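Side-chain contacts in taurine:2-oxoglutarate aminotransferase (Bifidobacterium kashiwanohense PV20-2, PDB 6JIX), which probably transfers amino groups between taurine and 2-oxoglutarate, using pyridoxal 5'-phosphate as cofactor, as a class-III aminotransferase: residues A12-H15 with S16-M20; D182-R186 with G187-A191; L422-T425 with A426-E430. One frame throughout, in Å; residues are numbered along the deposited sequence.

Interaction 1 (A12-H15 with S16-M20); sequences ASLH and SEYVM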
loop_
_atom_site.group_PDB
_atom_site.type_symbol
_atom_site.label_atom_id
_atom_site.label_comp_id
_atom_site.label_asym_id
_atom_site.label_seq_id
_atom_site.Cartn_x
_atom_site.Cartn_y
_atom_site.Cartn_z
ATOM N N ALA A 12 23.921 5.418 -8.661
ATOM C CA ALA A 12 24.122 4.078 -8.115
ATOM C C ALA A 12 24.787 4.113 -6.746
ATOM O O ALA A 12 24.490 3.266 -5.892
ATOM C CB ALA A 12 24.971 3.244 -9.078
ATOM N N SER A 13 25.672 5.086 -6.520
ATOM C CA SER A 13 26.336 5.235 -5.232
ATOM C C SER A 13 25.343 5.634 -4.147
ATOM O O SER A 13 25.353 5.067 -3.047
ATOM C CB SER A 13 27.471 6.255 -5.350
ATOM O OG SER A 13 27.655 6.984 -4.141
ATOM N N LEU A 14 24.503 6.639 -4.426
ATOM C CA LEU A 14 23.500 7.069 -3.456
ATOM C C LEU A 14 22.517 5.946 -3.140
ATOM O O LEU A 14 22.096 5.784 -1.989
ATOM C CB LEU A 14 22.770 8.314 -3.965
ATOM C CG LEU A 14 23.691 9.531 -3.983
ATOM C CD1 LEU A 14 22.925 10.778 -3.687
ATOM C CD2 LEU A 14 24.779 9.333 -2.953
ATOM N N HIS A 15 22.122 5.172 -4.149
ATOM C CA HIS A 15 21.238 4.040 -3.892
ATOM C C HIS A 15 21.914 3.023 -2.975
ATOM O O HIS A 15 21.314 2.548 -2.004
ATOM C CB HIS A 15 20.804 3.382 -5.209
ATOM C CG HIS A 15 20.029 2.109 -5.017
ATOM N ND1 HIS A 15 18.668 2.027 -5.225
ATOM C CD2 HIS A 15 20.426 0.873 -4.627
ATOM C CE1 HIS A 15 18.261 0.796 -4.968
ATOM N NE2 HIS A 15 19.307 0.075 -4.606
ATOM N N SER A 16 23.167 2.670 -3.283
ATOM C CA SER A 16 23.879 1.667 -2.496
ATOM C C SER A 16 24.060 2.096 -1.052
ATOM O O SER A 16 24.177 1.247 -0.161
ATOM C CB SER A 16 25.244 1.394 -3.121
ATOM O OG SER A 16 25.166 0.296 -3.997
ATOM N N GLU A 17 24.068 3.402 -0.805
ATOM C CA GLU A 17 24.388 3.973 0.493
ATOM C C GLU A 17 23.155 4.349 1.306
ATOM O O GLU A 17 23.184 4.253 2.539
ATOM C CB GLU A 17 25.271 5.209 0.291
ATOM C CG GLU A 17 26.152 5.628 1.463
ATOM C CD GLU A 17 26.823 6.990 1.228
ATOM O OE1 GLU A 17 27.111 7.688 2.231
ATOM O OE2 GLU A 17 27.050 7.358 0.040
ATOM N N TYR A 18 22.070 4.769 0.646
ATOM C CA TYR A 18 20.937 5.391 1.318
ATOM C C TYR A 18 19.592 4.721 1.072
ATOM O O TYR A 18 18.634 5.048 1.776
ATOM C CB TYR A 18 20.812 6.862 0.891
ATOM C CG TYR A 18 21.896 7.771 1.404
ATOM C CD1 TYR A 18 21.798 8.358 2.656
ATOM C CD2 TYR A 18 23.009 8.059 0.630
ATOM C CE1 TYR A 18 22.788 9.199 3.131
ATOM C CE2 TYR A 18 24.011 8.908 1.100
ATOM C CZ TYR A 18 23.892 9.473 2.351
ATOM O OH TYR A 18 24.868 10.316 2.828
ATOM N N VAL A 19 19.471 3.850 0.074
ATOM C CA VAL A 19 18.205 3.209 -0.288
ATOM C C VAL A 19 18.128 1.852 0.393
ATOM O O VAL A 19 19.115 1.109 0.425
ATOM C CB VAL A 19 18.067 3.049 -1.820
ATOM C CG1 VAL A 19 16.780 2.311 -2.171
ATOM C CG2 VAL A 19 18.128 4.394 -2.527
ATOM N N MET A 20 16.954 1.499 0.896
ATOM C CA MET A 20 16.760 0.168 1.448
ATOM C C MET A 20 16.163 -0.746 0.374
ATOM O O MET A 20 15.018 -0.566 -0.053
ATOM C CB MET A 20 15.915 0.213 2.718
ATOM C CG MET A 20 16.127 -1.043 3.560
ATOM S SD MET A 20 15.872 -0.855 5.333
ATOM C CE MET A 20 17.556 -1.014 5.872
#
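Val19 covers one face of the His15 imidazole. Val19 CB stands 3.8 Å from the centroid of the His15 ring, 19° off the normal, a CH-pi contact displaced toward the rim. Val19 CG1 leans over the CE1 side of the same ring, 3.5 Å from His15 CE1. The backbone N of Ser16 lies at the ring's edge. A chi1 of 173° puts His15 CG beside the carbonyl carbon of His15, where one ring face lies against Val19, four residues on. NE2 at the far end is hydrogen-bonded to Gln21 OE1. An alanine at His15 would take away the ring, and is likely to leave Gln21 without this partner and one side of Val19 uncovered.

The Tyr18 ring has Leu14 O at its edge, in plane. The Leu14 side chain runs alongside the Tyr18 ring, in the same direction, with Leu14 CD2 4.1 Å from Tyr18 CE2. Tyr18 N donates to Leu14 O (2.8 Å), and Val19 N to His15 O (3.1 Å).

All this is the C-terminal turn of helix 8-18. Val30 packs on Ala12, His15 and Ser16, while Arg109 of the second subunit bonds the carbonyls of Ser16 and Val19 at the dimer interface.

Interaction 2 (D182-R186 with G187-A191); sequences DGYTR and GVDDA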
loop_
_atom_site.group_PDB
_atom_site.type_symbol
_atom_site.label_atom_id
_atom_site.label_comp_id
_atom_site.label_asym_id
_atom_site.label_seq_id
_atom_site.Cartn_x
_atom_site.Cartn_y
_atom_site.Cartn_z
ATOM N N ASP A 182 5.539 -32.674 -9.552
ATOM C CA ASP A 182 4.932 -33.767 -8.816
ATOM C C ASP A 182 5.001 -35.092 -9.571
ATOM O O ASP A 182 4.588 -36.118 -9.030
ATOM C CB ASP A 182 3.467 -33.439 -8.488
ATOM C CG ASP A 182 3.315 -32.230 -7.554
ATOM O OD1 ASP A 182 4.192 -31.992 -6.683
ATOM O OD2 ASP A 182 2.293 -31.520 -7.691
ATOM N N GLY A 183 5.522 -35.105 -10.794
ATOM C CA GLY A 183 5.696 -36.346 -11.518
ATOM C C GLY A 183 4.699 -36.646 -12.618
ATOM O O GLY A 183 4.732 -37.756 -13.162
ATOM N N TYR A 184 3.805 -35.719 -12.957
ATOM C CA TYR A 184 2.792 -35.957 -13.984
ATOM C C TYR A 184 3.114 -35.164 -15.252
ATOM O O TYR A 184 4.154 -34.503 -15.357
ATOM C CB TYR A 184 1.398 -35.615 -13.457
ATOM C CG TYR A 184 1.087 -36.202 -12.098
ATOM C CD1 TYR A 184 0.651 -37.518 -11.959
ATOM C CD2 TYR A 184 1.226 -35.439 -10.959
ATOM C CE1 TYR A 184 0.365 -38.051 -10.707
ATOM C CE2 TYR A 184 0.945 -35.953 -9.720
ATOM C CZ TYR A 184 0.514 -37.256 -9.596
ATOM O OH TYR A 184 0.240 -37.738 -8.343
ATOM N N THR A 185 2.196 -35.232 -16.220
ATOM C CA THR A 185 2.414 -34.703 -17.569
ATOM C C THR A 185 1.162 -33.981 -18.055
ATOM O O THR A 185 0.122 -34.619 -18.254
ATOM C CB THR A 185 2.797 -35.832 -18.531
ATOM O OG1 THR A 185 3.898 -36.565 -17.976
ATOM C CG2 THR A 185 3.197 -35.266 -19.883
ATOM N N ARG A 186 1.279 -32.663 -18.286
ATOM C CA ARG A 186 0.118 -31.816 -18.576
ATOM C C ARG A 186 -0.735 -32.345 -19.725
ATOM O O ARG A 186 -1.937 -32.063 -19.794
ATOM C CB ARG A 186 0.568 -30.373 -18.866
ATOM C CG ARG A 186 -0.406 -29.281 -18.380
ATOM C CD ARG A 186 0.278 -27.909 -18.197
ATOM N NE ARG A 186 1.529 -28.007 -17.432
ATOM C CZ ARG A 186 1.645 -27.715 -16.133
ATOM N NH1 ARG A 186 0.583 -27.297 -15.455
ATOM N NH2 ARG A 186 2.818 -27.847 -15.496
ATOM N N GLY A 187 -0.165 -33.087 -20.648
ATOM C CA GLY A 187 -1.076 -33.562 -21.664
ATOM C C GLY A 187 -2.032 -34.625 -21.140
ATOM O O GLY A 187 -3.241 -34.407 -21.048
ATOM N N VAL A 188 -1.483 -35.762 -20.728
ATOM C CA VAL A 188 -2.244 -36.976 -20.451
ATOM C C VAL A 188 -2.766 -37.139 -19.017
ATOM O O VAL A 188 -3.384 -38.163 -18.710
ATOM C CB VAL A 188 -1.379 -38.184 -20.871
ATOM C CG1 VAL A 188 -1.334 -38.280 -22.395
ATOM C CG2 VAL A 188 0.061 -38.031 -20.332
ATOM N N ASP A 189 -2.406 -36.249 -18.075
ATOM C CA ASP A 189 -2.635 -36.605 -16.665
ATOM C C ASP A 189 -3.621 -35.731 -15.888
ATOM O O ASP A 189 -3.902 -36.033 -14.720
ATOM C CB ASP A 189 -1.294 -36.615 -15.919
ATOM C CG ASP A 189 -0.595 -37.931 -16.051
ATOM O OD1 ASP A 189 -1.310 -38.952 -16.220
ATOM O OD2 ASP A 189 0.656 -37.942 -16.033
ATOM N N ASP A 190 -4.260 -34.759 -16.529
ATOM C CA ASP A 190 -4.983 -33.740 -15.783
ATOM C C ASP A 190 -6.147 -34.309 -14.985
ATOM O O ASP A 190 -6.365 -33.894 -13.844
ATOM C CB ASP A 190 -5.488 -32.646 -16.725
ATOM C CG ASP A 190 -4.368 -31.941 -17.432
ATOM O OD1 ASP A 190 -3.236 -32.484 -17.432
ATOM O OD2 ASP A 190 -4.618 -30.851 -17.980
ATOM N N ALA A 191 -6.895 -35.264 -15.538
ATOM C CA ALA A 191 -8.109 -35.697 -14.857
ATOM C C ALA A 191 -7.809 -36.392 -13.532
ATOM O O ALA A 191 -8.586 -36.248 -12.574
ATOM C CB ALA A 191 -8.899 -36.622 -15.773
#
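Asp189 reaches back to the backbone of Thr185, and Thr185 reaches forward to that of Asp189. Thr185 N donates to Asp189 OD2 at 3.1 Å, and Asp189 N donates to Thr185 O at 3.0 Å. Both bonds are weak and bent. Beside them, Asp190 OD1 lies 2.7 Å from Arg186 O. The Asp189 oxygen that takes the Thr185 N-H also touches Tyr184: Asp189 OD2 lies 3.5 Å from Tyr184 CB and near the plane of the ring at its edge. The ring and carboxylate planes stand 84° apart, so the acid meets the tyrosine across its base and does not stack on it. On the exposed side, Val188 CG2 packs on Thr185 CB at 3.9 Å.

These contacts close the turn that leads into helix 190-208. The preceding helix, 179-182, ends in a Schellman motif, with Gly183 at positive phi (103°). A side chain at that position would run into the carbonyl of Asp182. The short linker runs between helix 179-182 and helix 190-208 at the surface of the class-III aminotransferase fold.

Further out, Asp190 OD2 accepts from Glu232 N. The Arg186 chain bends at chi3, and its NH2 forms a salt bridge with Glu363. Met179 of the preceding helix packs against Arg186, Asp189 and Asp190. Arg382 bonds the carbonyl of Tyr184 through NH1 and touches the Thr185 side chain.

Interaction 3 (L422-T425 with A426-E430); sequences LIIT and AEQLE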
loop_
_atom_site.group_PDB
_atom_site.type_symbol
_atom_site.label_atom_id
_atom_site.label_comp_id
_atom_site.label_asym_id
_atom_site.label_seq_id
_atom_site.Cartn_x
_atom_site.Cartn_y
_atom_site.Cartn_z
ATOM N N LEU A 422 2.880 -6.733 -23.292
ATOM C CA LEU A 422 1.790 -7.123 -24.171
ATOM C C LEU A 422 1.843 -6.415 -25.512
ATOM O O LEU A 422 1.126 -6.827 -26.429
ATOM C CB LEU A 422 0.444 -6.831 -23.497
ATOM C CG LEU A 422 0.239 -7.487 -22.118
ATOM C CD1 LEU A 422 -1.227 -7.540 -21.714
ATOM C CD2 LEU A 422 0.848 -8.885 -22.101
ATOM N N ILE A 423 2.662 -5.367 -25.655
ATOM C CA ILE A 423 2.779 -4.666 -26.929
ATOM C C ILE A 423 3.939 -5.174 -27.771
ATOM O O ILE A 423 4.159 -4.653 -28.872
ATOM C CB ILE A 423 2.935 -3.136 -26.746
ATOM C CG1 ILE A 423 4.229 -2.803 -26.001
ATOM C CG2 ILE A 423 1.716 -2.535 -26.057
ATOM C CD1 ILE A 423 4.431 -1.329 -25.802
ATOM N N ILE A 424 4.716 -6.139 -27.271
ATOM C CA ILE A 424 5.817 -6.675 -28.059
ATOM C C ILE A 424 5.297 -7.197 -29.406
ATOM O O ILE A 424 4.188 -7.738 -29.512
ATOM C CB ILE A 424 6.561 -7.771 -27.276
ATOM C CG1 ILE A 424 8.016 -7.863 -27.755
ATOM C CG2 ILE A 424 5.830 -9.099 -27.393
ATOM C CD1 ILE A 424 8.853 -8.841 -26.969
ATOM N N THR A 425 6.109 -7.042 -30.443
ATOM C CA THR A 425 5.718 -7.440 -31.784
ATOM C C THR A 425 6.394 -8.752 -32.125
ATOM O O THR A 425 7.357 -9.161 -31.466
ATOM C CB THR A 425 6.110 -6.368 -32.801
ATOM O OG1 THR A 425 7.541 -6.265 -32.839
ATOM C CG2 THR A 425 5.498 -5.027 -32.399
ATOM N N ALA A 426 5.875 -9.414 -33.163
ATOM C CA ALA A 426 6.513 -10.635 -33.645
ATOM C C ALA A 426 7.998 -10.407 -33.922
ATOM O O ALA A 426 8.848 -11.201 -33.497
ATOM C CB ALA A 426 5.799 -11.157 -34.894
ATOM N N GLU A 427 8.339 -9.311 -34.618
ATOM C CA GLU A 427 9.745 -9.089 -34.950
ATOM C C GLU A 427 10.589 -8.973 -33.689
ATOM O O GLU A 427 11.684 -9.539 -33.593
ATOM C CB GLU A 427 9.911 -7.838 -35.822
ATOM C CG GLU A 427 11.308 -7.762 -36.487
ATOM C CD GLU A 427 12.000 -6.382 -36.371
ATOM O OE1 GLU A 427 13.236 -6.409 -36.176
ATOM O OE2 GLU A 427 11.369 -5.285 -36.517
ATOM N N GLN A 428 10.074 -8.290 -32.684
ATOM C CA GLN A 428 10.831 -8.150 -31.452
ATOM C C GLN A 428 11.043 -9.504 -30.784
ATOM O O GLN A 428 12.156 -9.832 -30.353
ATOM C CB GLN A 428 10.103 -7.177 -30.533
ATOM C CG GLN A 428 10.396 -5.722 -30.842
ATOM C CD GLN A 428 9.453 -4.774 -30.116
ATOM O OE1 GLN A 428 8.234 -4.996 -30.085
ATOM N NE2 GLN A 428 10.012 -3.714 -29.521
ATOM N N LEU A 429 9.981 -10.300 -30.669
ATOM C CA LEU A 429 10.141 -11.662 -30.167
ATOM C C LEU A 429 11.236 -12.387 -30.943
ATOM O O LEU A 429 12.147 -12.988 -30.354
ATOM C CB LEU A 429 8.810 -12.414 -30.262
ATOM C CG LEU A 429 7.764 -12.020 -29.209
ATOM C CD1 LEU A 429 6.446 -12.723 -29.464
ATOM C CD2 LEU A 429 8.274 -12.314 -27.815
ATOM N N GLU A 430 11.179 -12.314 -32.277
ATOM C CA GLU A 430 12.159 -13.005 -33.111
ATOM C C GLU A 430 13.577 -12.500 -32.895
ATOM O O GLU A 430 14.525 -13.165 -33.320
ATOM C CB GLU A 430 11.777 -12.898 -34.589
ATOM C CG GLU A 430 10.951 -14.097 -35.068
ATOM C CD GLU A 430 9.698 -13.683 -35.824
ATOM O OE1 GLU A 430 9.767 -12.688 -36.595
ATOM O OE2 GLU A 430 8.648 -14.353 -35.637
#
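Thr425 sits at the N-cap of helix 426-447, and its carbonyl O opens the helical bonding by accepting from Leu429 N at 3.0 Å with an almost straight N-H...O angle of 175°. Across this first turn, each side chain of the pair Thr425 and Gln428 bonds the backbone N of the other residue, and the hydroxyl also bonds the amide oxygen. Gln428 N donates to Thr425 OG1 at 3.2 Å. In return, Gln428 OE1 takes two donors: Thr425 N at 3.0 Å, in the plane of the amide carbonyl, and Thr425 OG1 at 3.1 Å, tilted 34° from that plane. Thr425 OG1 lies between its own backbone N and carbonyl carbon (chi1 65°), which turns it toward the helix end, where it can accept from one group and donate to another. The two grips on OE1 help fix the rotation of the Gln428 amide. Its NE2 has a further partner in Tyr40 OH.

Next to this polar pair, Ile424 supplies an apolar side. Its CG1 crosses the Gln428 stem, 3.5 Å from Gln428 CB. Its CD1 meets Leu429 CD2 at 3.6 Å, with the two side chains crossing at about a right angle. Ile39 also packs on Ile424 and Gln428. Met343, from helix 336-357, touches Leu429, and Ile346 from the same helix touches Ala426. His339 NE2 bonds the carbonyl of Ile424 just ahead of the cap.

The reciprocal bonds of Thr425 and Gln428 make a capping box, a standard way of starting a helix, here the C-terminal helix that follows strand 415-418 and its loop.

How the interactions relate
The three contacts lie far apart and none touches another. Interactions 1 and 2 are on opposite sides of the chain's centre, with centres 47 Å apart. Interaction 3 has its centre 34 Å from that of interaction 1 and 31 Å from that of interaction 2. Interactions 2 and 3 come closest, with nearest atoms about 19 Å apart. All three lie at helix ends. They differ in their relation to bound ligands. The side chain of His15 is about 7 Å from a bound glutamate, and that of Ile424 about 13 Å from one. Interaction 2 lies away from the cofactor and glutamate sites. Of the three, interaction 1 alone touches the second subunit.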